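Local coordinates for protein putative glucosidase lplD, ALPHA-GALACTURONIDASE (Bacillus subtilis, PDB 3FEF) that hydrolyses alpha-1,4-linked galacturonate units, probably from di-galacturonate in nature, as a family 4 glycoside hydrolase that uses NAD(+) and manganese, at residues N205-I210 with A274-G279; E226-Y231 with L258-G263. All blocks are in the same frame, centred on the assembly; numbering follows the deposited sequence.

Contact 1 of 2, residues N205-I210 with A274-G279. With MG (magnesium ion), chain G.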
loop_
_atom_site.group_PDB
_atom_site.type_symbol
_atom_site.label_atom_id
_atom_site.label_comp_id
_atom_site.label_asym_id
_atom_site.label_seq_id
_atom_site.Cartn_x
_atom_site.Cartn_y
_atom_site.Cartn_z
ATOM N N ASN A 205 -22.324 -4.679 -1.062
ATOM C CA ASN A 205 -23.775 -4.671 -1.279
ATOM C C ASN A 205 -24.518 -5.862 -0.644
ATOM O O ASN A 205 -24.085 -7.009 -0.755
ATOM C CB ASN A 205 -24.075 -4.592 -2.790
ATOM C CG ASN A 205 -25.560 -4.388 -3.080
ATOM O OD1 ASN A 205 -26.183 -3.392 -2.653
ATOM N ND2 ASN A 205 -26.139 -5.342 -3.769
ATOM N N HIS A 206 -25.639 -5.583 0.014
ATOM C CA HIS A 206 -26.414 -6.593 0.764
ATOM C C HIS A 206 -25.717 -7.152 1.997
ATOM O O HIS A 206 -26.271 -8.003 2.690
ATOM C CB HIS A 206 -26.896 -7.742 -0.147
ATOM C CG HIS A 206 -27.873 -7.301 -1.190
ATOM N ND1 HIS A 206 -28.089 -7.996 -2.357
ATOM C CD2 HIS A 206 -28.653 -6.196 -1.262
ATOM C CE1 HIS A 206 -28.993 -7.361 -3.085
ATOM N NE2 HIS A 206 -29.354 -6.267 -2.438
ATOM N N PHE A 207 -24.503 -6.682 2.261
ATOM C CA PHE A 207 -23.748 -7.087 3.450
ATOM C C PHE A 207 -23.072 -5.821 4.004
ATOM O O PHE A 207 -21.847 -5.749 4.125
ATOM C CB PHE A 207 -22.703 -8.141 3.083
ATOM C CG PHE A 207 -22.145 -8.907 4.274
ATOM C CD1 PHE A 207 -22.995 -9.611 5.133
ATOM C CD2 PHE A 207 -20.775 -8.935 4.518
ATOM C CE1 PHE A 207 -22.484 -10.325 6.226
ATOM C CE2 PHE A 207 -20.262 -9.634 5.602
ATOM C CZ PHE A 207 -21.126 -10.336 6.458
ATOM N N THR A 208 -23.911 -4.826 4.295
ATOM C CA THR A 208 -23.517 -3.529 4.789
ATOM C C THR A 208 -23.742 -3.416 6.294
ATOM O O THR A 208 -24.652 -4.038 6.849
ATOM C CB THR A 208 -24.361 -2.424 4.122
ATOM O OG1 THR A 208 -25.700 -2.908 3.970
ATOM C CG2 THR A 208 -23.813 -2.075 2.749
ATOM N N TRP A 209 -22.915 -2.600 6.946
ATOM C CA TRP A 209 -22.925 -2.510 8.390
ATOM C C TRP A 209 -22.821 -1.066 8.832
ATOM O O TRP A 209 -22.132 -0.245 8.211
ATOM C CB TRP A 209 -21.755 -3.319 8.970
ATOM C CG TRP A 209 -21.891 -4.773 8.626
ATOM C CD1 TRP A 209 -21.649 -5.357 7.413
ATOM C CD2 TRP A 209 -22.328 -5.822 9.501
ATOM N NE1 TRP A 209 -21.913 -6.705 7.482
ATOM C CE2 TRP A 209 -22.325 -7.017 8.752
ATOM C CE3 TRP A 209 -22.724 -5.862 10.844
ATOM C CZ2 TRP A 209 -22.706 -8.242 9.298
ATOM C CZ3 TRP A 209 -23.100 -7.082 11.392
ATOM C CH2 TRP A 209 -23.090 -8.255 10.625
ATOM N N ILE A 210 -23.478 -0.769 9.937
ATOM C CA ILE A 210 -23.433 0.560 10.489
ATOM C C ILE A 210 -22.670 0.500 11.779
ATOM O O ILE A 210 -23.083 -0.159 12.736
ATOM C CB ILE A 210 -24.868 1.111 10.708
ATOM C CG1 ILE A 210 -25.570 1.237 9.356
ATOM C CG2 ILE A 210 -24.815 2.438 11.454
ATOM C CD1 ILE A 210 -27.138 1.531 9.427
ATOM N N ALA A 274 -28.907 -13.137 5.499
ATOM C CA ALA A 274 -28.916 -14.570 5.756
ATOM C C ALA A 274 -28.039 -15.359 4.783
ATOM O O ALA A 274 -27.620 -16.452 5.089
ATOM C CB ALA A 274 -30.342 -15.107 5.729
ATOM N N GLU A 275 -27.740 -14.810 3.617
ATOM C CA GLU A 275 -27.010 -15.600 2.631
ATOM C C GLU A 275 -25.482 -15.492 2.753
ATOM O O GLU A 275 -24.756 -16.201 2.043
ATOM C CB GLU A 275 -27.444 -15.196 1.227
ATOM C CG GLU A 275 -28.950 -15.028 1.089
ATOM C CD GLU A 275 -29.400 -15.124 -0.349
ATOM O OE1 GLU A 275 -29.185 -14.153 -1.116
ATOM O OE2 GLU A 275 -29.956 -16.182 -0.713
ATOM N N PHE A 276 -24.999 -14.607 3.628
ATOM C CA PHE A 276 -23.560 -14.290 3.674
ATOM C C PHE A 276 -22.769 -15.068 4.714
ATOM O O PHE A 276 -21.547 -15.023 4.695
ATOM C CB PHE A 276 -23.313 -12.786 3.894
ATOM C CG PHE A 276 -23.537 -11.952 2.666
ATOM C CD1 PHE A 276 -22.476 -11.562 1.877
ATOM C CD2 PHE A 276 -24.814 -11.564 2.306
ATOM C CE1 PHE A 276 -22.679 -10.803 0.765
ATOM C CE2 PHE A 276 -25.026 -10.820 1.172
ATOM C CZ PHE A 276 -23.957 -10.433 0.401
ATOM N N LEU A 277 -23.449 -15.757 5.626
ATOM C CA LEU A 277 -22.755 -16.444 6.713
ATOM C C LEU A 277 -23.431 -17.693 7.210
ATOM O O LEU A 277 -24.602 -17.911 6.959
ATOM C CB LEU A 277 -22.506 -15.516 7.909
ATOM C CG LEU A 277 -23.419 -14.335 8.239
ATOM C CD1 LEU A 277 -24.890 -14.688 8.160
ATOM C CD2 LEU A 277 -23.034 -13.811 9.626
ATOM N N PRO A 278 -22.674 -18.526 7.939
ATOM C CA PRO A 278 -23.227 -19.702 8.603
ATOM C C PRO A 278 -24.298 -19.286 9.607
ATOM O O PRO A 278 -24.109 -18.318 10.351
ATOM C CB PRO A 278 -22.016 -20.274 9.368
ATOM C CG PRO A 278 -20.836 -19.749 8.656
ATOM C CD PRO A 278 -21.231 -18.380 8.185
ATOM N N GLY A 279 -25.404 -20.013 9.635
ATOM C CA GLY A 279 -26.428 -19.797 10.643
ATOM C C GLY A 279 -27.567 -20.775 10.447
ATOM O O GLY A 279 -27.612 -21.475 9.447
HETATM MG MG MG G . -30.384 -4.362 -3.216
HETATM O O HOH W 1 -32.522 -4.609 -2.298
HETATM O O HOH W 2 -31.635 -2.558 -4.117
HETATM O O HOH W 3 -28.686 -4.363 -4.826
#
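Phe-207 and Phe-276 meet through their aromatic side chains, which pass in opposing senses. At 11° the two planes are almost parallel, yet offset enough to leave little ring-on-ring overlap, their centroids 4.7 Å apart. Each ring instead lies against the root of the other side chain. Phe-207 CB sits over one face of the Phe-276 ring as a CH-pi contact, 3.6 Å from its centroid, and Phe-207 CD1 approaches Phe-276 CB at 3.4 Å. With CG anti to the backbone N (chi1 -164°), Phe-207 runs back along its partner; on the other side of its plane, Trp-209 NE1 lies over the ring centre.

The far end of the Phe-276 ring meets backbone carbonyls. His-206 O is 3.4 Å from Phe-276 CE2, and Asn-205 O is 3.6 Å from Phe-276 CZ, both at oblique approaches. If Phe-276 were an alanine, Phe-207 CB would probably lose the face it rests on, and a gap would open beside these two carbonyls.

Beyond this packing, the end of the His-206 side chain leads away from Phe-276, and its NE2 binds the magnesium ion at 2.3 Å, with three waters and Cys-169 SG also bound. A hydrogen bond between His-206 ND1 and Thr-110 OG1, and a ring stack with His-272, fix the imidazole's orientation.

Strand 207-215 thus starts just after the metal ligand, while the loop following helix 270-273 backs it. Helix 383-405 packs against Phe-207, Trp-209 and Leu-277, and its His-392 meets the Phe-276 ring edge-to-face.

Contact 2 of 2, residues E226-Y231 with L258-G263; sequences EFSAHY and LFETYG
Ser-228 and Phe-259 bring the two helices nearest, with 7.8 Å between the CA of Ser-228 and the CA of Phe-259. The axes of the short segments 226-231 and 258-262 come within 10.5 Å at their closest and cross at -125°, so the segments run roughly against each other at a steep angle and share a small interface of 105 Å². The second helix ends here: Gly-263, with positive phi, leaves the helical conformation while its N still bonds to Phe-259 O.

Between the helices the contact rests largely on one polar pair. Ser-228 OG donates a hydrogen bond to Glu-260 OE2, modelled at 2.4 Å, a length short enough to be doubtful in detail. The CB of Ser-228 points toward the other helix, and OG, anti to the backbone N (chi1 170°), meets the carboxylate. Glu-260 starts off alongside, but a bend at chi2 (-64°) brings its carboxylate round to the serine. There OE2 also lies in the plane of the Phe-259 ring, at its edge, while Ser-228 OG is 4.2 Å from Phe-259 CD2. Ser-228 and Phe-259 are buried and Glu-260 is exposed, which places the pair at the border of the helix-helix packing.

Phe-256, earlier in helix 253-262, touches Ser-228 and Tyr-231, and Phe-224 meets Phe-259 edge-to-face. Phe-227 packs helix 220-231 onto helix 171-187, while Thr-261 packs on Gln-413 of a second subunit.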
loop_
_atom_site.group_PDB
_atom_site.type_symbol
_atom_site.label_atom_id
_atom_site.label_comp_id
_atom_site.label_asym_id
_atom_site.label_seq_id
_atom_site.Cartn_x
_atom_site.Cartn_y
_atom_site.Cartn_z
ATOM N N GLU A 226 -29.978 -1.925 23.499
ATOM C CA GLU A 226 -31.156 -2.170 24.359
ATOM C C GLU A 226 -32.305 -2.745 23.570
ATOM O O GLU A 226 -32.938 -3.724 23.966
ATOM C CB GLU A 226 -31.607 -0.876 25.053
ATOM C CG GLU A 226 -30.709 -0.511 26.233
ATOM C CD GLU A 226 -30.578 0.983 26.444
ATOM O OE1 GLU A 226 -31.488 1.727 26.032
ATOM O OE2 GLU A 226 -29.568 1.423 27.028
ATOM N N PHE A 227 -32.567 -2.100 22.441
ATOM C CA PHE A 227 -33.586 -2.500 21.507
ATOM C C PHE A 227 -33.433 -3.968 21.124
ATOM O O PHE A 227 -34.400 -4.719 21.062
ATOM C CB PHE A 227 -33.414 -1.629 20.266
ATOM C CG PHE A 227 -34.589 -1.614 19.373
ATOM C CD1 PHE A 227 -35.840 -1.316 19.876
ATOM C CD2 PHE A 227 -34.433 -1.849 18.009
ATOM C CE1 PHE A 227 -36.927 -1.284 19.051
ATOM C CE2 PHE A 227 -35.515 -1.815 17.160
ATOM C CZ PHE A 227 -36.773 -1.530 17.679
ATOM N N SER A 228 -32.194 -4.366 20.856
ATOM C CA SER A 228 -31.896 -5.719 20.450
ATOM C C SER A 228 -32.083 -6.710 21.594
ATOM O O SER A 228 -32.497 -7.847 21.370
ATOM C CB SER A 228 -30.461 -5.808 19.941
ATOM O OG SER A 228 -30.108 -7.169 19.761
ATOM N N ALA A 229 -31.767 -6.288 22.818
ATOM C CA ALA A 229 -31.916 -7.174 23.965
ATOM C C ALA A 229 -33.391 -7.391 24.235
ATOM O O ALA A 229 -33.807 -8.474 24.615
ATOM C CB ALA A 229 -31.239 -6.605 25.190
ATOM N N HIS A 230 -34.190 -6.358 24.019
ATOM C CA HIS A 230 -35.595 -6.482 24.294
ATOM C C HIS A 230 -36.381 -7.283 23.253
ATOM O O HIS A 230 -37.291 -8.023 23.608
ATOM C CB HIS A 230 -36.234 -5.110 24.515
ATOM C CG HIS A 230 -37.487 -5.173 25.322
ATOM N ND1 HIS A 230 -38.736 -4.941 24.780
ATOM C CD2 HIS A 230 -37.693 -5.491 26.622
ATOM C CE1 HIS A 230 -39.655 -5.095 25.719
ATOM N NE2 HIS A 230 -39.048 -5.430 26.845
ATOM N N TYR A 231 -36.042 -7.151 21.976
ATOM C CA TYR A 231 -36.825 -7.809 20.923
ATOM C C TYR A 231 -36.086 -8.906 20.184
ATOM O O TYR A 231 -36.550 -9.392 19.154
ATOM C CB TYR A 231 -37.321 -6.777 19.910
ATOM C CG TYR A 231 -38.247 -5.746 20.497
ATOM C CD1 TYR A 231 -39.565 -6.068 20.801
ATOM C CD2 TYR A 231 -37.809 -4.449 20.746
ATOM C CE1 TYR A 231 -40.431 -5.126 21.336
ATOM C CE2 TYR A 231 -38.659 -3.502 21.287
ATOM C CZ TYR A 231 -39.973 -3.852 21.581
ATOM O OH TYR A 231 -40.835 -2.921 22.108
ATOM N N LEU A 258 -27.081 -10.946 14.491
ATOM C CA LEU A 258 -25.771 -10.518 13.994
ATOM C C LEU A 258 -25.212 -9.396 14.840
ATOM O O LEU A 258 -24.013 -9.374 15.125
ATOM C CB LEU A 258 -25.848 -10.060 12.544
ATOM C CG LEU A 258 -26.378 -11.144 11.605
ATOM C CD1 LEU A 258 -26.231 -10.737 10.165
ATOM C CD2 LEU A 258 -25.678 -12.453 11.858
ATOM N N PHE A 259 -26.068 -8.462 15.263
ATOM C CA PHE A 259 -25.584 -7.399 16.161
ATOM C C PHE A 259 -24.926 -7.942 17.442
ATOM O O PHE A 259 -23.868 -7.484 17.822
ATOM C CB PHE A 259 -26.664 -6.393 16.563
ATOM C CG PHE A 259 -26.159 -5.351 17.536
ATOM C CD1 PHE A 259 -25.447 -4.240 17.076
ATOM C CD2 PHE A 259 -26.350 -5.501 18.906
ATOM C CE1 PHE A 259 -24.950 -3.274 17.970
ATOM C CE2 PHE A 259 -25.845 -4.537 19.820
ATOM C CZ PHE A 259 -25.150 -3.434 19.350
ATOM N N GLU A 260 -25.590 -8.871 18.122
ATOM C CA GLU A 260 -25.071 -9.457 19.373
ATOM C C GLU A 260 -23.733 -10.113 19.137
ATOM O O GLU A 260 -22.862 -10.100 19.988
ATOM C CB GLU A 260 -26.006 -10.550 19.895
ATOM C CG GLU A 260 -27.409 -10.089 20.093
ATOM C CD GLU A 260 -27.474 -9.031 21.143
ATOM O OE1 GLU A 260 -26.592 -9.065 22.027
ATOM O OE2 GLU A 260 -28.380 -8.167 21.082
ATOM N N THR A 261 -23.589 -10.742 17.985
ATOM C CA THR A 261 -22.327 -11.372 17.677
ATOM C C THR A 261 -21.257 -10.320 17.352
ATOM O O THR A 261 -20.143 -10.411 17.826
ATOM C CB THR A 261 -22.487 -12.354 16.507
ATOM O OG1 THR A 261 -23.364 -13.419 16.907
ATOM C CG2 THR A 261 -21.121 -12.940 16.074
ATOM N N TYR A 262 -21.595 -9.301 16.569
ATOM C CA TYR A 262 -20.538 -8.499 15.952
ATOM C C TYR A 262 -20.387 -7.084 16.468
ATOM O O TYR A 262 -19.364 -6.473 16.247
ATOM C CB TYR A 262 -20.699 -8.498 14.428
ATOM C CG TYR A 262 -20.506 -9.856 13.789
ATOM C CD1 TYR A 262 -19.239 -10.452 13.740
ATOM C CD2 TYR A 262 -21.578 -10.539 13.226
ATOM C CE1 TYR A 262 -19.050 -11.696 13.141
ATOM C CE2 TYR A 262 -21.401 -11.786 12.610
ATOM C CZ TYR A 262 -20.128 -12.351 12.566
ATOM O OH TYR A 262 -19.950 -13.579 11.977
ATOM N N GLY A 263 -21.409 -6.559 17.144
ATOM C CA GLY A 263 -21.328 -5.212 17.714
ATOM C C GLY A 263 -21.522 -4.057 16.731
ATOM O O GLY A 263 -21.357 -2.895 17.096
#

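The two contacts lie in the C-terminal family region, with centres 15 Å apart, and residues 226-231 and 258-263 are nested within the chain loop that contact 1 closes. They meet directly through apolar side chains: Leu-277 CD2 is 3.7 Å from Leu-258 CD2, and Trp-209 CH2 is 3.8 Å from Leu-258 CB and the same from Tyr-262 CD2. Helix 253-262 therefore packs on both segments of contact 1 with one flank and reaches helix 220-231 with another. Contact 1 supplies a ligand of the metal site, whereas contact 2 is peripheral packing, with Ser-228 OG 23.2 Å from the magnesium ion.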